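Local atomic coordinates of YaeQ family protein (Pseudomonas syringae pv. tomato, PDB entry 2OT9), a protein that is of unknown function but belongs to the YaeQ family of the PDDEXK nuclease-like clan and binds meso-tartaric acid in a pocket in this crystal. Residues Glu37-Val42 with Ile82-Pro87; Leu69-Lys72 with Val78-Trp81; Thr158-Asp163 with Gln167-Leu172. One frame throughout, in Å; residues are numbered along the deposited sequence.

Contact 1 of 3, residues Glu37-Val42 with Ile82-Pro87; sequences EERMTV and IEVGQP. With SRT (S,R meso-tartaric acid), chain C.
R39 lays its side chain across V84, the aliphatic part resting on the valine and the guanidinium continuing past it to the bound meso-tartaric acid. Its CG lies 3.9 Å from V84 CG2. The chain leaves the helix with CG anti to the backbone N (chi1 -179°), stays extended through chi2 and bends at chi3, which turns the guanidinium toward the turn that follows the strand. There NH2 donates to carboxylate oxygen O1 of the ligand at 2.8 Å, nearly straight (N-H...O angle 167°), and O1 lies in the guanidinium plane at its edge; hydroxyl O2 of the ligand sits over one face. NH1 makes weak bonds to the same O1 and to V84 O. From the other segment the backbone amide of Q86 reaches ligand O1 at 2.7 Å with an angle of 172°, so two well-aligned donors hold one carboxylate oxygen. The carbonyl O of V84 in turn accepts from hydroxyl O3 of the ligand at 2.7 Å. G85, with a positive phi, adopts a conformation suited to glycine, and its CA lies 3.4 Å from ligand O1. One turn along the helix, V42 CG1 packs against V84 CG1 at 3.8 Å, extending the apolar side of the contact. E83 is held by R91, itself a pocket residue, in a salt bridge. The contact thus joins the start of helix 37-49 to the end of strand 78-84, with L105 of strand 101-106 and L137 of helix 134-141 packing against V42.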
ATOM      1  N   GLU A  37       3.407 -12.555   3.574  1.00 18.59           N
ATOM      2  CA  GLU A  37       4.449 -11.564   3.885  1.00 19.73           C
ATOM      3  C   GLU A  37       4.537 -10.516   2.776  1.00 19.29           C
ATOM      4  O   GLU A  37       4.711  -9.335   3.057  1.00 19.21           O
ATOM      5  CB  GLU A  37       5.820 -12.240   4.091  1.00 20.04           C
ATOM      6  CG  GLU A  37       5.934 -12.973   5.411  1.00 24.00           C
ATOM      7  CD  GLU A  37       7.167 -13.890   5.493  1.00 25.95           C
ATOM      8  OE1 GLU A  37       7.578 -14.490   4.467  1.00 27.69           O
ATOM      9  OE2 GLU A  37       7.712 -14.011   6.606  1.00 28.03           O
ATOM     10  N   GLU A  38       4.410 -10.953   1.520  1.00 19.60           N
ATOM     11  CA  GLU A  38       4.416 -10.033   0.381  1.00 20.97           C
ATOM     12  C   GLU A  38       3.268  -9.017   0.439  1.00 20.54           C
ATOM     13  O   GLU A  38       3.468  -7.823   0.224  1.00 20.97           O
ATOM     14  CB  GLU A  38       4.384 -10.825  -0.933  1.00 20.42           C
ATOM     15  CG  GLU A  38       5.735 -11.482  -1.300  1.00 22.99           C
ATOM     16  CD  GLU A  38       5.982 -12.841  -0.639  1.00 27.93           C
ATOM     17  OE1 GLU A  38       5.080 -13.407   0.055  1.00 26.57           O
ATOM     18  OE2 GLU A  38       7.110 -13.365  -0.833  1.00 28.43           O
ATOM     19  N   ARG A  39       2.064  -9.493   0.733  1.00 20.79           N
ATOM     20  CA  ARG A  39       0.896  -8.599   0.823  1.00 20.53           C
ATOM     21  C   ARG A  39       1.082  -7.570   1.928  1.00 20.16           C
ATOM     22  O   ARG A  39       0.897  -6.374   1.722  1.00 19.61           O
ATOM     23  CB  ARG A  39      -0.392  -9.414   1.044  1.00 21.00           C
ATOM     24  CG  ARG A  39      -1.654  -8.529   1.125  1.00 22.75           C
ATOM     25  CD  ARG A  39      -2.941  -9.370   1.153  1.00 22.52           C
ATOM     26  NE  ARG A  39      -3.153 -10.024  -0.132  1.00 26.42           N
ATOM     27  CZ  ARG A  39      -3.820  -9.491  -1.156  1.00 28.88           C
ATOM     28  NH1 ARG A  39      -4.405  -8.309  -1.028  1.00 29.20           N
ATOM     29  NH2 ARG A  39      -3.946 -10.172  -2.300  1.00 29.88           N
HETATM   30  N   MSE A  40       1.463  -8.033   3.113  1.00 21.06           N
HETATM   31  CA  MSE A  40       1.764  -7.127   4.214  1.00 21.61           C
HETATM   32  C   MSE A  40       2.824  -6.092   3.830  1.00 21.30           C
HETATM   33  O   MSE A  40       2.674  -4.902   4.119  1.00 21.69           O
HETATM   34  CB  MSE A  40       2.235  -7.911   5.440  1.00 22.25           C
HETATM   35  CG  MSE A  40       2.887  -6.980   6.463  1.00 28.04           C
HETATM   36 SE   MSE A  40       2.832  -7.740   8.243  0.45 30.47          SE
HETATM   37  CE  MSE A  40       0.916  -7.694   8.373  1.00 33.11           C
ATOM     38  N   THR A  41       3.892  -6.542   3.180  1.00 20.65           N
ATOM     39  CA  THR A  41       4.955  -5.643   2.742  1.00 20.90           C
ATOM     40  C   THR A  41       4.455  -4.573   1.774  1.00 21.19           C
ATOM     41  O   THR A  41       4.857  -3.416   1.868  1.00 20.86           O
ATOM     42  CB  THR A  41       6.124  -6.447   2.153  1.00 20.91           C
ATOM     43  OG1 THR A  41       6.630  -7.311   3.190  1.00 21.72           O
ATOM     44  CG2 THR A  41       7.228  -5.526   1.637  1.00 21.26           C
ATOM     45  N   VAL A  42       3.565  -4.952   0.859  1.00 21.55           N
ATOM     46  CA  VAL A  42       2.951  -3.959  -0.025  1.00 20.99           C
ATOM     47  C   VAL A  42       2.136  -2.932   0.790  1.00 21.76           C
ATOM     48  O   VAL A  42       2.205  -1.727   0.513  1.00 22.01           O
ATOM     49  CB  VAL A  42       2.094  -4.608  -1.137  1.00 20.57           C
ATOM     50  CG1 VAL A  42       1.544  -3.532  -2.070  1.00 21.03           C
ATOM     51  CG2 VAL A  42       2.967  -5.577  -1.983  1.00 19.82           C
ATOM     52  N   ILE A  82      -7.116   2.988   0.019  1.00 21.78           N
ATOM     53  CA  ILE A  82      -5.983   2.291  -0.588  1.00 21.66           C
ATOM     54  C   ILE A  82      -6.146   0.781  -0.557  1.00 22.53           C
ATOM     55  O   ILE A  82      -6.278   0.179   0.515  1.00 22.42           O
ATOM     56  CB  ILE A  82      -4.657   2.665   0.106  1.00 21.87           C
ATOM     57  CG1 ILE A  82      -4.550   4.190   0.239  1.00 21.03           C
ATOM     58  CG2 ILE A  82      -3.453   2.087  -0.667  1.00 21.24           C
ATOM     59  CD1 ILE A  82      -3.281   4.719   0.944  1.00 21.61           C
ATOM     60  N   GLU A  83      -6.094   0.155  -1.728  1.00 22.39           N
ATOM     61  CA  GLU A  83      -6.059  -1.309  -1.783  1.00 23.47           C
ATOM     62  C   GLU A  83      -4.685  -1.806  -2.208  1.00 23.17           C
ATOM     63  O   GLU A  83      -3.866  -1.040  -2.727  1.00 22.94           O
ATOM     64  CB  GLU A  83      -7.107  -1.834  -2.772  1.00 23.07           C
ATOM     65  CG  GLU A  83      -8.555  -1.512  -2.390  1.00 26.73           C
ATOM     66  CD  GLU A  83      -9.073  -2.277  -1.150  1.00 29.95           C
ATOM     67  OE1 GLU A  83      -8.287  -2.925  -0.396  1.00 32.82           O
ATOM     68  OE2 GLU A  83     -10.290  -2.208  -0.921  1.00 28.27           O
ATOM     69  N   VAL A  84      -4.441  -3.093  -1.985  1.00 22.76           N
ATOM     70  CA  VAL A  84      -3.228  -3.749  -2.476  1.00 23.93           C
ATOM     71  C   VAL A  84      -3.626  -5.053  -3.177  1.00 24.10           C
ATOM     72  O   VAL A  84      -4.662  -5.642  -2.858  1.00 24.76           O
ATOM     73  CB  VAL A  84      -2.158  -4.000  -1.359  1.00 24.02           C
ATOM     74  CG1 VAL A  84      -1.828  -2.685  -0.600  1.00 23.78           C
ATOM     75  CG2 VAL A  84      -2.612  -5.071  -0.392  1.00 24.35           C
ATOM     76  N   GLY A  85      -2.814  -5.494  -4.122  1.00 23.88           N
ATOM     77  CA  GLY A  85      -3.065  -6.782  -4.785  1.00 24.42           C
ATOM     78  C   GLY A  85      -3.823  -6.613  -6.090  1.00 25.04           C
ATOM     79  O   GLY A  85      -3.514  -5.716  -6.879  1.00 25.63           O
ATOM     80  N   GLN A  86      -4.839  -7.450  -6.298  1.00 24.82           N
ATOM     81  CA  GLN A  86      -5.536  -7.506  -7.578  1.00 24.69           C
ATOM     82  C   GLN A  86      -7.061  -7.453  -7.402  1.00 24.87           C
ATOM     83  O   GLN A  86      -7.756  -8.399  -7.784  1.00 24.97           O
ATOM     84  CB  GLN A  86      -5.107  -8.770  -8.346  1.00 24.76           C
ATOM     85  CG  GLN A  86      -3.617  -8.762  -8.736  1.00 24.48           C
ATOM     86  CD  GLN A  86      -3.169  -9.993  -9.494  1.00 25.17           C
ATOM     87  OE1 GLN A  86      -3.979 -10.723 -10.072  1.00 22.25           O
ATOM     88  NE2 GLN A  86      -1.864 -10.238  -9.489  1.00 23.38           N
ATOM     89  N   PRO A  87      -7.593  -6.345  -6.838  1.00 24.66           N
ATOM     90  CA  PRO A  87      -9.061  -6.236  -6.735  1.00 24.80           C
ATOM     91  C   PRO A  87      -9.667  -6.121  -8.131  1.00 24.57           C
ATOM     92  O   PRO A  87      -8.992  -5.640  -9.049  1.00 24.28           O
ATOM     93  CB  PRO A  87      -9.270  -4.933  -5.959  1.00 24.20           C
ATOM     94  CG  PRO A  87      -8.024  -4.124  -6.220  1.00 25.63           C
ATOM     95  CD  PRO A  87      -6.906  -5.135  -6.329  1.00 24.51           C
TER
HETATM   96  O1  SRT C 201      -5.622  -8.896  -4.172  1.00 36.00           O
HETATM   97  O11 SRT C 201      -7.559  -9.864  -4.439  1.00 38.93           O
HETATM   98  C1  SRT C 201      -6.745  -9.215  -3.755  1.00 38.28           C
HETATM   99  C2  SRT C 201      -7.088  -8.750  -2.363  0.60 40.03           C
HETATM  100  O2  SRT C 201      -7.578  -9.757  -1.463  1.00 41.51           O
HETATM  101  C3  SRT C 201      -8.065  -7.610  -2.524  1.00 39.46           C
HETATM  102  O3  SRT C 201      -7.226  -6.492  -2.831  1.00 36.89           O
HETATM  103  C4  SRT C 201      -8.902  -7.386  -1.279  0.60 39.48           C
HETATM  104  O4  SRT C 201      -8.393  -7.424  -0.126  1.00 40.20           O
HETATM  105  O41 SRT C 201     -10.118  -7.163  -1.455  0.60 39.08           O

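Contact 2 of 3, residues Leu69-Lys72 with Val78-Trp81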
ATOM      1  N   LEU A  69      -5.667   0.116   3.476  1.00 21.11           N
ATOM      2  CA  LEU A  69      -5.399   1.331   4.251  1.00 21.63           C
ATOM      3  C   LEU A  69      -6.413   2.425   3.911  1.00 21.60           C
ATOM      4  O   LEU A  69      -6.960   2.472   2.792  1.00 21.65           O
ATOM      5  CB  LEU A  69      -3.986   1.866   3.988  1.00 20.92           C
ATOM      6  CG  LEU A  69      -2.728   0.997   4.089  1.00 23.57           C
ATOM      7  CD1 LEU A  69      -2.482   0.226   2.791  1.00 23.07           C
ATOM      8  CD2 LEU A  69      -1.519   1.889   4.390  1.00 21.88           C
ATOM      9  N   TRP A  70      -6.663   3.317   4.865  1.00 21.66           N
ATOM     10  CA  TRP A  70      -7.495   4.476   4.579  1.00 21.74           C
ATOM     11  C   TRP A  70      -7.166   5.682   5.432  1.00 22.09           C
ATOM     12  O   TRP A  70      -6.730   5.559   6.573  1.00 22.04           O
ATOM     13  CB  TRP A  70      -9.011   4.184   4.625  1.00 21.88           C
ATOM     14  CG  TRP A  70      -9.520   3.440   5.814  1.00 21.82           C
ATOM     15  CD1 TRP A  70      -8.823   3.090   6.939  1.00 22.96           C
ATOM     16  CD2 TRP A  70     -10.864   2.963   6.012  1.00 22.39           C
ATOM     17  NE1 TRP A  70      -9.648   2.413   7.810  1.00 22.59           N
ATOM     18  CE2 TRP A  70     -10.900   2.317   7.264  1.00 21.61           C
ATOM     19  CE3 TRP A  70     -12.034   3.010   5.244  1.00 21.63           C
ATOM     20  CZ2 TRP A  70     -12.063   1.727   7.771  1.00 23.29           C
ATOM     21  CZ3 TRP A  70     -13.197   2.421   5.750  1.00 23.74           C
ATOM     22  CH2 TRP A  70     -13.199   1.790   7.000  1.00 23.11           C
ATOM     23  N   GLU A  71      -7.351   6.851   4.834  1.00 22.50           N
ATOM     24  CA  GLU A  71      -7.230   8.108   5.543  1.00 23.24           C
ATOM     25  C   GLU A  71      -8.642   8.669   5.659  1.00 23.32           C
ATOM     26  O   GLU A  71      -9.333   8.829   4.647  1.00 22.67           O
ATOM     27  CB  GLU A  71      -6.338   9.055   4.743  1.00 23.93           C
ATOM     28  CG  GLU A  71      -6.070  10.410   5.387  1.00 26.33           C
ATOM     29  CD  GLU A  71      -5.407  11.393   4.430  1.00 29.46           C
ATOM     30  OE1 GLU A  71      -4.787  10.967   3.437  1.00 32.53           O
ATOM     31  OE2 GLU A  71      -5.497  12.608   4.674  1.00 30.79           O
ATOM     32  N   LYS A  72      -9.072   8.940   6.888  1.00 23.16           N
ATOM     33  CA  LYS A  72     -10.394   9.521   7.134  1.00 24.25           C
ATOM     34  C   LYS A  72     -10.317  10.921   7.724  1.00 24.51           C
ATOM     35  O   LYS A  72      -9.349  11.270   8.407  1.00 24.57           O
ATOM     36  CB  LYS A  72     -11.203   8.644   8.078  1.00 24.08           C
ATOM     37  CG  LYS A  72     -11.558   7.291   7.510  1.00 25.99           C
ATOM     38  CD  LYS A  72     -12.453   6.591   8.503  1.00 28.34           C
ATOM     39  CE  LYS A  72     -12.765   5.200   8.083  1.00 30.25           C
ATOM     40  NZ  LYS A  72     -13.960   4.749   8.843  1.00 32.32           N
ATOM     41  N   VAL A  78     -14.097   9.252   4.178  1.00 23.36           N
ATOM     42  CA  VAL A  78     -12.864   8.760   3.579  1.00 22.46           C
ATOM     43  C   VAL A  78     -12.258   9.799   2.647  1.00 22.50           C
ATOM     44  O   VAL A  78     -12.905  10.254   1.712  1.00 22.47           O
ATOM     45  CB  VAL A  78     -13.083   7.420   2.843  1.00 23.04           C
ATOM     46  CG1 VAL A  78     -11.753   6.844   2.362  1.00 22.05           C
ATOM     47  CG2 VAL A  78     -13.818   6.410   3.759  1.00 23.02           C
ATOM     48  N   LEU A  79     -11.013  10.176   2.923  1.00 22.07           N
ATOM     49  CA  LEU A  79     -10.217  11.025   2.038  1.00 21.98           C
ATOM     50  C   LEU A  79      -9.451  10.171   1.022  1.00 22.32           C
ATOM     51  O   LEU A  79      -9.274  10.561  -0.137  1.00 22.70           O
ATOM     52  CB  LEU A  79      -9.227  11.871   2.870  1.00 22.15           C
ATOM     53  CG  LEU A  79      -9.853  12.831   3.904  1.00 22.96           C
ATOM     54  CD1 LEU A  79      -8.830  13.666   4.633  1.00 24.37           C
ATOM     55  CD2 LEU A  79     -10.858  13.729   3.242  1.00 24.32           C
ATOM     56  N   HIS A  80      -8.997   8.995   1.453  1.00 21.86           N
ATOM     57  CA  HIS A  80      -8.118   8.177   0.625  1.00 22.12           C
ATOM     58  C   HIS A  80      -8.391   6.723   0.939  1.00 21.69           C
ATOM     59  O   HIS A  80      -8.324   6.311   2.094  1.00 21.87           O
ATOM     60  CB  HIS A  80      -6.637   8.553   0.894  1.00 22.27           C
ATOM     61  CG  HIS A  80      -5.651   8.042  -0.126  1.00 22.83           C
ATOM     62  ND1 HIS A  80      -6.018   7.513  -1.349  1.00 23.72           N
ATOM     63  CD2 HIS A  80      -4.295   8.043  -0.118  1.00 22.34           C
ATOM     64  CE1 HIS A  80      -4.934   7.185  -2.031  1.00 20.64           C
ATOM     65  NE2 HIS A  80      -3.878   7.501  -1.309  1.00 24.52           N
ATOM     66  N   TRP A  81      -8.721   5.960  -0.101  1.00 21.42           N
ATOM     67  CA  TRP A  81      -9.013   4.535   0.007  1.00 22.15           C
ATOM     68  C   TRP A  81      -7.905   3.776  -0.718  1.00 21.68           C
ATOM     69  O   TRP A  81      -7.772   3.894  -1.931  1.00 20.98           O
ATOM     70  CB  TRP A  81     -10.371   4.242  -0.663  1.00 22.32           C
ATOM     71  CG  TRP A  81     -10.882   2.828  -0.515  1.00 23.52           C
ATOM     72  CD1 TRP A  81     -10.456   1.721  -1.201  1.00 24.66           C
ATOM     73  CD2 TRP A  81     -11.954   2.381   0.338  1.00 24.98           C
ATOM     74  NE1 TRP A  81     -11.178   0.608  -0.812  1.00 24.38           N
ATOM     75  CE2 TRP A  81     -12.111   0.988   0.121  1.00 25.67           C
ATOM     76  CE3 TRP A  81     -12.805   3.024   1.252  1.00 25.14           C
ATOM     77  CZ2 TRP A  81     -13.063   0.225   0.808  1.00 23.82           C
ATOM     78  CZ3 TRP A  81     -13.761   2.260   1.931  1.00 24.74           C
ATOM     79  CH2 TRP A  81     -13.868   0.874   1.710  1.00 25.27           C
TER
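The indole of W70 has K72 CE over the centre of one face, 3.3 Å above the plane, while its six-membered ring turns an edge toward the face of W81. This is an offset edge-to-face pair, with six-membered centroids 5.6 Å apart and planes at 90°; the nearest atoms are W70 CE3 and W81 CZ3 at 3.8 Å. W70 CG lies between the backbone N and the carbonyl carbon (chi1 48°), and the two side chains run side by side in the same direction. V78 CG2 approaches W70 CE3 at 4.1 Å. The strands form an antiparallel beta hairpin interrupted by a classic beta bulge: L79 and H80 both stand opposite E71, and the register shifts by one residue before K72 pairs with V78. W70-W81 and K72-V78 are the non-hydrogen-bonded pairs, and this register places all four side chains on one face of the sheet. The evidence for the bulge is in E71 O, which accepts from L79 N at 2.8 Å and from H80 N at 3.2 Å, while E71 N donates to H80 O. On the other face, E71 extends its chain beyond CG and its CB meets H80 CB at 3.9 Å; its OE2 lies 3.5 Å from L79 CD1. The imidazole of H80 makes an edge-to-face pair with W50. Further along its own strand W81 NE1 donates to E83 OE2; K72 NZ forms a salt bridge with D76 in the loop joining the strands.

Contact 3 of 3, residues Thr158-Asp163 with Gln167-Leu172; sequences TVFVTD and QHEVQL
Strands 158-163 and 167-170 run antiparallel, their axes approaching to 4.5 Å with 155° between their N-to-C directions. They are the two arms of a beta hairpin within the large mixed sheet. V159 with V170 and V161 with H168 are hydrogen-bonded pairs, each closed by two reciprocal N-H...O bonds, and F160-E169 and T162-Q167 are the non-hydrogen-bonded pairs between and beyond them. All four bonds are close to straight (none below 163°), which supports a regular, unbulged ladder through these residues. The valines of the hydrogen-bonded pairs point to the face covered by helices: V159 CB and V170 CB meet at 4.0 Å, and V161 CG2 reaches V170 CG2 diagonally. F49 of helix 37-49 packs on V159, while L140 of helix 134-141 packs on V161 and H168. On the other face F160 and E169 lie side by side, pointing the same way, with ring and carboxylate planes 54° apart. The contact is made by F160 CE1, 3.6 Å from E169 OE1. T158 CG2, anti to its backbone N, lies over one face of the F160 ring, offset toward the rim, and also touches E169 OE2 at 3.4 Å. The methyl sits between the ring and the carboxylate. At this end of the ladder T158 OG1 and Q171 OE1 stand 2.5 Å apart, too short to be trusted as modelled. D163 OD1 accepts from R165 N in the tight connection between the arms. Toward the turn, T162 OG1 and Q167 OE1 stand 3.3 Å apart at an angle too poor for a direct bond. Two waters bridge them, each 2.7 Å from T162 OG1, and one also lies within hydrogen-bonding distance of F160 O.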
ATOM      1  N   THR A 158      10.895   7.571  -6.638  1.00 26.25           N
ATOM      2  CA  THR A 158      11.481   6.268  -6.306  1.00 25.87           C
ATOM      3  C   THR A 158      11.550   6.099  -4.807  1.00 25.84           C
ATOM      4  O   THR A 158      11.890   7.035  -4.091  1.00 25.38           O
ATOM      5  CB  THR A 158      12.889   6.083  -6.894  1.00 26.06           C
ATOM      6  OG1 THR A 158      12.841   6.305  -8.303  1.00 27.09           O
ATOM      7  CG2 THR A 158      13.434   4.667  -6.624  1.00 24.83           C
ATOM      8  N   VAL A 159      11.202   4.899  -4.351  1.00 25.75           N
ATOM      9  CA  VAL A 159      11.218   4.559  -2.943  1.00 25.94           C
ATOM     10  C   VAL A 159      12.479   3.728  -2.669  1.00 26.24           C
ATOM     11  O   VAL A 159      12.717   2.701  -3.319  1.00 26.74           O
ATOM     12  CB  VAL A 159       9.908   3.818  -2.544  1.00 26.29           C
ATOM     13  CG1 VAL A 159       9.856   3.514  -1.044  1.00 26.35           C
ATOM     14  CG2 VAL A 159       8.685   4.643  -2.941  1.00 26.58           C
ATOM     15  N   PHE A 160      13.304   4.190  -1.737  1.00 25.32           N
ATOM     16  CA  PHE A 160      14.471   3.444  -1.328  1.00 24.95           C
ATOM     17  C   PHE A 160      14.242   2.982   0.097  1.00 24.87           C
ATOM     18  O   PHE A 160      14.147   3.804   1.018  1.00 23.95           O
ATOM     19  CB  PHE A 160      15.739   4.315  -1.385  1.00 25.40           C
ATOM     20  CG  PHE A 160      16.026   4.873  -2.751  1.00 26.47           C
ATOM     21  CD1 PHE A 160      16.782   4.150  -3.662  1.00 26.52           C
ATOM     22  CD2 PHE A 160      15.530   6.119  -3.122  1.00 27.14           C
ATOM     23  CE1 PHE A 160      17.058   4.670  -4.939  1.00 27.76           C
ATOM     24  CE2 PHE A 160      15.794   6.645  -4.388  1.00 29.72           C
ATOM     25  CZ  PHE A 160      16.564   5.913  -5.298  1.00 28.35           C
ATOM     26  N   VAL A 161      14.169   1.668   0.276  1.00 24.18           N
ATOM     27  CA  VAL A 161      13.946   1.106   1.599  1.00 24.39           C
ATOM     28  C   VAL A 161      15.236   0.471   2.105  1.00 24.13           C
ATOM     29  O   VAL A 161      15.785  -0.431   1.460  1.00 24.23           O
ATOM     30  CB  VAL A 161      12.824   0.037   1.571  1.00 24.46           C
ATOM     31  CG1 VAL A 161      12.602  -0.559   2.977  1.00 25.18           C
ATOM     32  CG2 VAL A 161      11.536   0.600   0.984  1.00 25.79           C
ATOM     33  N   THR A 162      15.715   0.919   3.268  1.00 23.60           N
ATOM     34  CA  THR A 162      16.853   0.279   3.908  1.00 23.09           C
ATOM     35  C   THR A 162      16.351  -0.596   5.053  1.00 23.14           C
ATOM     36  O   THR A 162      15.674  -0.120   5.976  1.00 22.73           O
ATOM     37  CB  THR A 162      17.899   1.313   4.437  1.00 23.36           C
ATOM     38  OG1 THR A 162      18.270   2.202   3.379  1.00 23.55           O
ATOM     39  CG2 THR A 162      19.161   0.603   4.947  1.00 22.96           C
ATOM     40  N   ASP A 163      16.673  -1.878   4.988  1.00 22.87           N
ATOM     41  CA  ASP A 163      16.358  -2.778   6.090  1.00 23.70           C
ATOM     42  C   ASP A 163      17.628  -3.494   6.556  1.00 24.33           C
ATOM     43  O   ASP A 163      18.740  -3.058   6.238  1.00 24.47           O
ATOM     44  CB  ASP A 163      15.250  -3.762   5.685  1.00 23.82           C
ATOM     45  CG  ASP A 163      15.683  -4.738   4.587  1.00 23.75           C
ATOM     46  OD1 ASP A 163      16.901  -4.865   4.283  1.00 21.73           O
ATOM     47  OD2 ASP A 163      14.781  -5.399   4.043  1.00 22.15           O
ATOM     48  N   GLN A 167      19.967  -1.621   1.250  1.00 26.56           N
ATOM     49  CA  GLN A 167      19.110  -0.620   0.634  1.00 27.55           C
ATOM     50  C   GLN A 167      18.526  -1.143  -0.669  1.00 26.78           C
ATOM     51  O   GLN A 167      19.260  -1.499  -1.585  1.00 27.77           O
ATOM     52  CB  GLN A 167      19.867   0.692   0.368  1.00 27.90           C
ATOM     53  CG  GLN A 167      18.907   1.796  -0.068  1.00 32.57           C
ATOM     54  CD  GLN A 167      19.536   3.170  -0.125  1.00 37.69           C
ATOM     55  OE1 GLN A 167      19.350   3.981   0.784  1.00 40.71           O
ATOM     56  NE2 GLN A 167      20.259   3.452  -1.206  1.00 38.00           N
ATOM     57  N   HIS A 168      17.204  -1.147  -0.758  1.00 26.05           N
ATOM     58  CA  HIS A 168      16.512  -1.739  -1.897  1.00 25.54           C
ATOM     59  C   HIS A 168      15.712  -0.668  -2.612  1.00 25.67           C
ATOM     60  O   HIS A 168      14.960   0.078  -1.974  1.00 25.80           O
ATOM     61  CB  HIS A 168      15.577  -2.851  -1.401  1.00 25.47           C
ATOM     62  CG  HIS A 168      16.240  -3.818  -0.464  1.00 25.00           C
ATOM     63  ND1 HIS A 168      16.005  -3.823   0.892  1.00 26.29           N
ATOM     64  CD2 HIS A 168      17.166  -4.777  -0.687  1.00 23.77           C
ATOM     65  CE1 HIS A 168      16.735  -4.766   1.465  1.00 22.99           C
ATOM     66  NE2 HIS A 168      17.449  -5.361   0.528  1.00 25.15           N
ATOM     67  N   GLU A 169      15.865  -0.605  -3.929  1.00 25.64           N
ATOM     68  CA  GLU A 169      15.215   0.419  -4.735  1.00 25.87           C
ATOM     69  C   GLU A 169      13.878  -0.094  -5.265  1.00 25.37           C
ATOM     70  O   GLU A 169      13.828  -1.082  -5.997  1.00 24.69           O
ATOM     71  CB  GLU A 169      16.127   0.871  -5.897  1.00 26.38           C
ATOM     72  CG  GLU A 169      15.425   1.811  -6.886  1.00 27.96           C
ATOM     73  CD  GLU A 169      16.372   2.575  -7.824  0.80 30.79           C
ATOM     74  OE1 GLU A 169      17.608   2.422  -7.726  0.80 31.60           O
ATOM     75  OE2 GLU A 169      15.860   3.339  -8.668  0.80 32.15           O
ATOM     76  N   VAL A 170      12.804   0.582  -4.878  1.00 25.11           N
ATOM     77  CA  VAL A 170      11.459   0.232  -5.324  1.00 25.37           C
ATOM     78  C   VAL A 170      11.002   1.239  -6.363  1.00 25.51           C
ATOM     79  O   VAL A 170      10.716   2.387  -6.040  1.00 25.89           O
ATOM     80  CB  VAL A 170      10.459   0.201  -4.138  1.00 25.39           C
ATOM     81  CG1 VAL A 170       9.051  -0.144  -4.631  1.00 25.43           C
ATOM     82  CG2 VAL A 170      10.942  -0.785  -3.063  1.00 24.83           C
ATOM     83  N   GLN A 171      10.929   0.791  -7.610  1.00 25.68           N
ATOM     84  CA  GLN A 171      10.486   1.638  -8.701  1.00 27.05           C
ATOM     85  C   GLN A 171       9.075   1.232  -9.125  1.00 26.79           C
ATOM     86  O   GLN A 171       8.872   0.168  -9.707  1.00 26.67           O
ATOM     87  CB  GLN A 171      11.472   1.560  -9.877  1.00 27.68           C
ATOM     88  CG  GLN A 171      11.188   2.589 -10.962  1.00 31.31           C
ATOM     89  CD  GLN A 171      11.149   4.014 -10.412  0.85 33.71           C
ATOM     90  OE1 GLN A 171      12.131   4.502  -9.864  1.00 34.26           O
ATOM     91  NE2 GLN A 171      10.001   4.677 -10.552  1.00 36.30           N
ATOM     92  N   LEU A 172       8.096   2.068  -8.799  1.00 26.31           N
ATOM     93  CA  LEU A 172       6.706   1.711  -9.061  1.00 26.64           C
ATOM     94  C   LEU A 172       6.423   1.916 -10.531  1.00 26.44           C
ATOM     95  O   LEU A 172       6.906   2.870 -11.126  1.00 26.08           O
ATOM     96  CB  LEU A 172       5.769   2.573  -8.223  1.00 26.59           C
ATOM     97  CG  LEU A 172       5.948   2.501  -6.709  1.00 27.49           C
ATOM     98  CD1 LEU A 172       5.045   3.547  -6.077  1.00 28.32           C
ATOM     99  CD2 LEU A 172       5.665   1.074  -6.134  1.00 28.78           C
TER
HETATM  100  O   HOH W   1      16.703   4.096   2.360  1.00 34.17           O
HETATM  101  O   HOH W   2      20.714   3.402   3.614  1.00 46.75           O

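All three contacts reach the same mixed sheet. Contacts 1 and 2 share strand 78-84 and join, I82 N lying 2.8 Å from L69 O in a probable hydrogen bond, although their centres are about 16 Å apart. Along the chain, contact 2 falls between the segments of contact 1, and contact 3 follows. Contact 3 lies about 16 Å from contact 1 and about 24 Å from contact 2, centre to centre, across the chain's centre from the latter. Helix 37-49 connects the regions: its start forms contact 1, and later residues pack on L69 and valines of contact 3. V84-P87 supply part of the tartrate pocket, so the strand paired in contact 2 leads there.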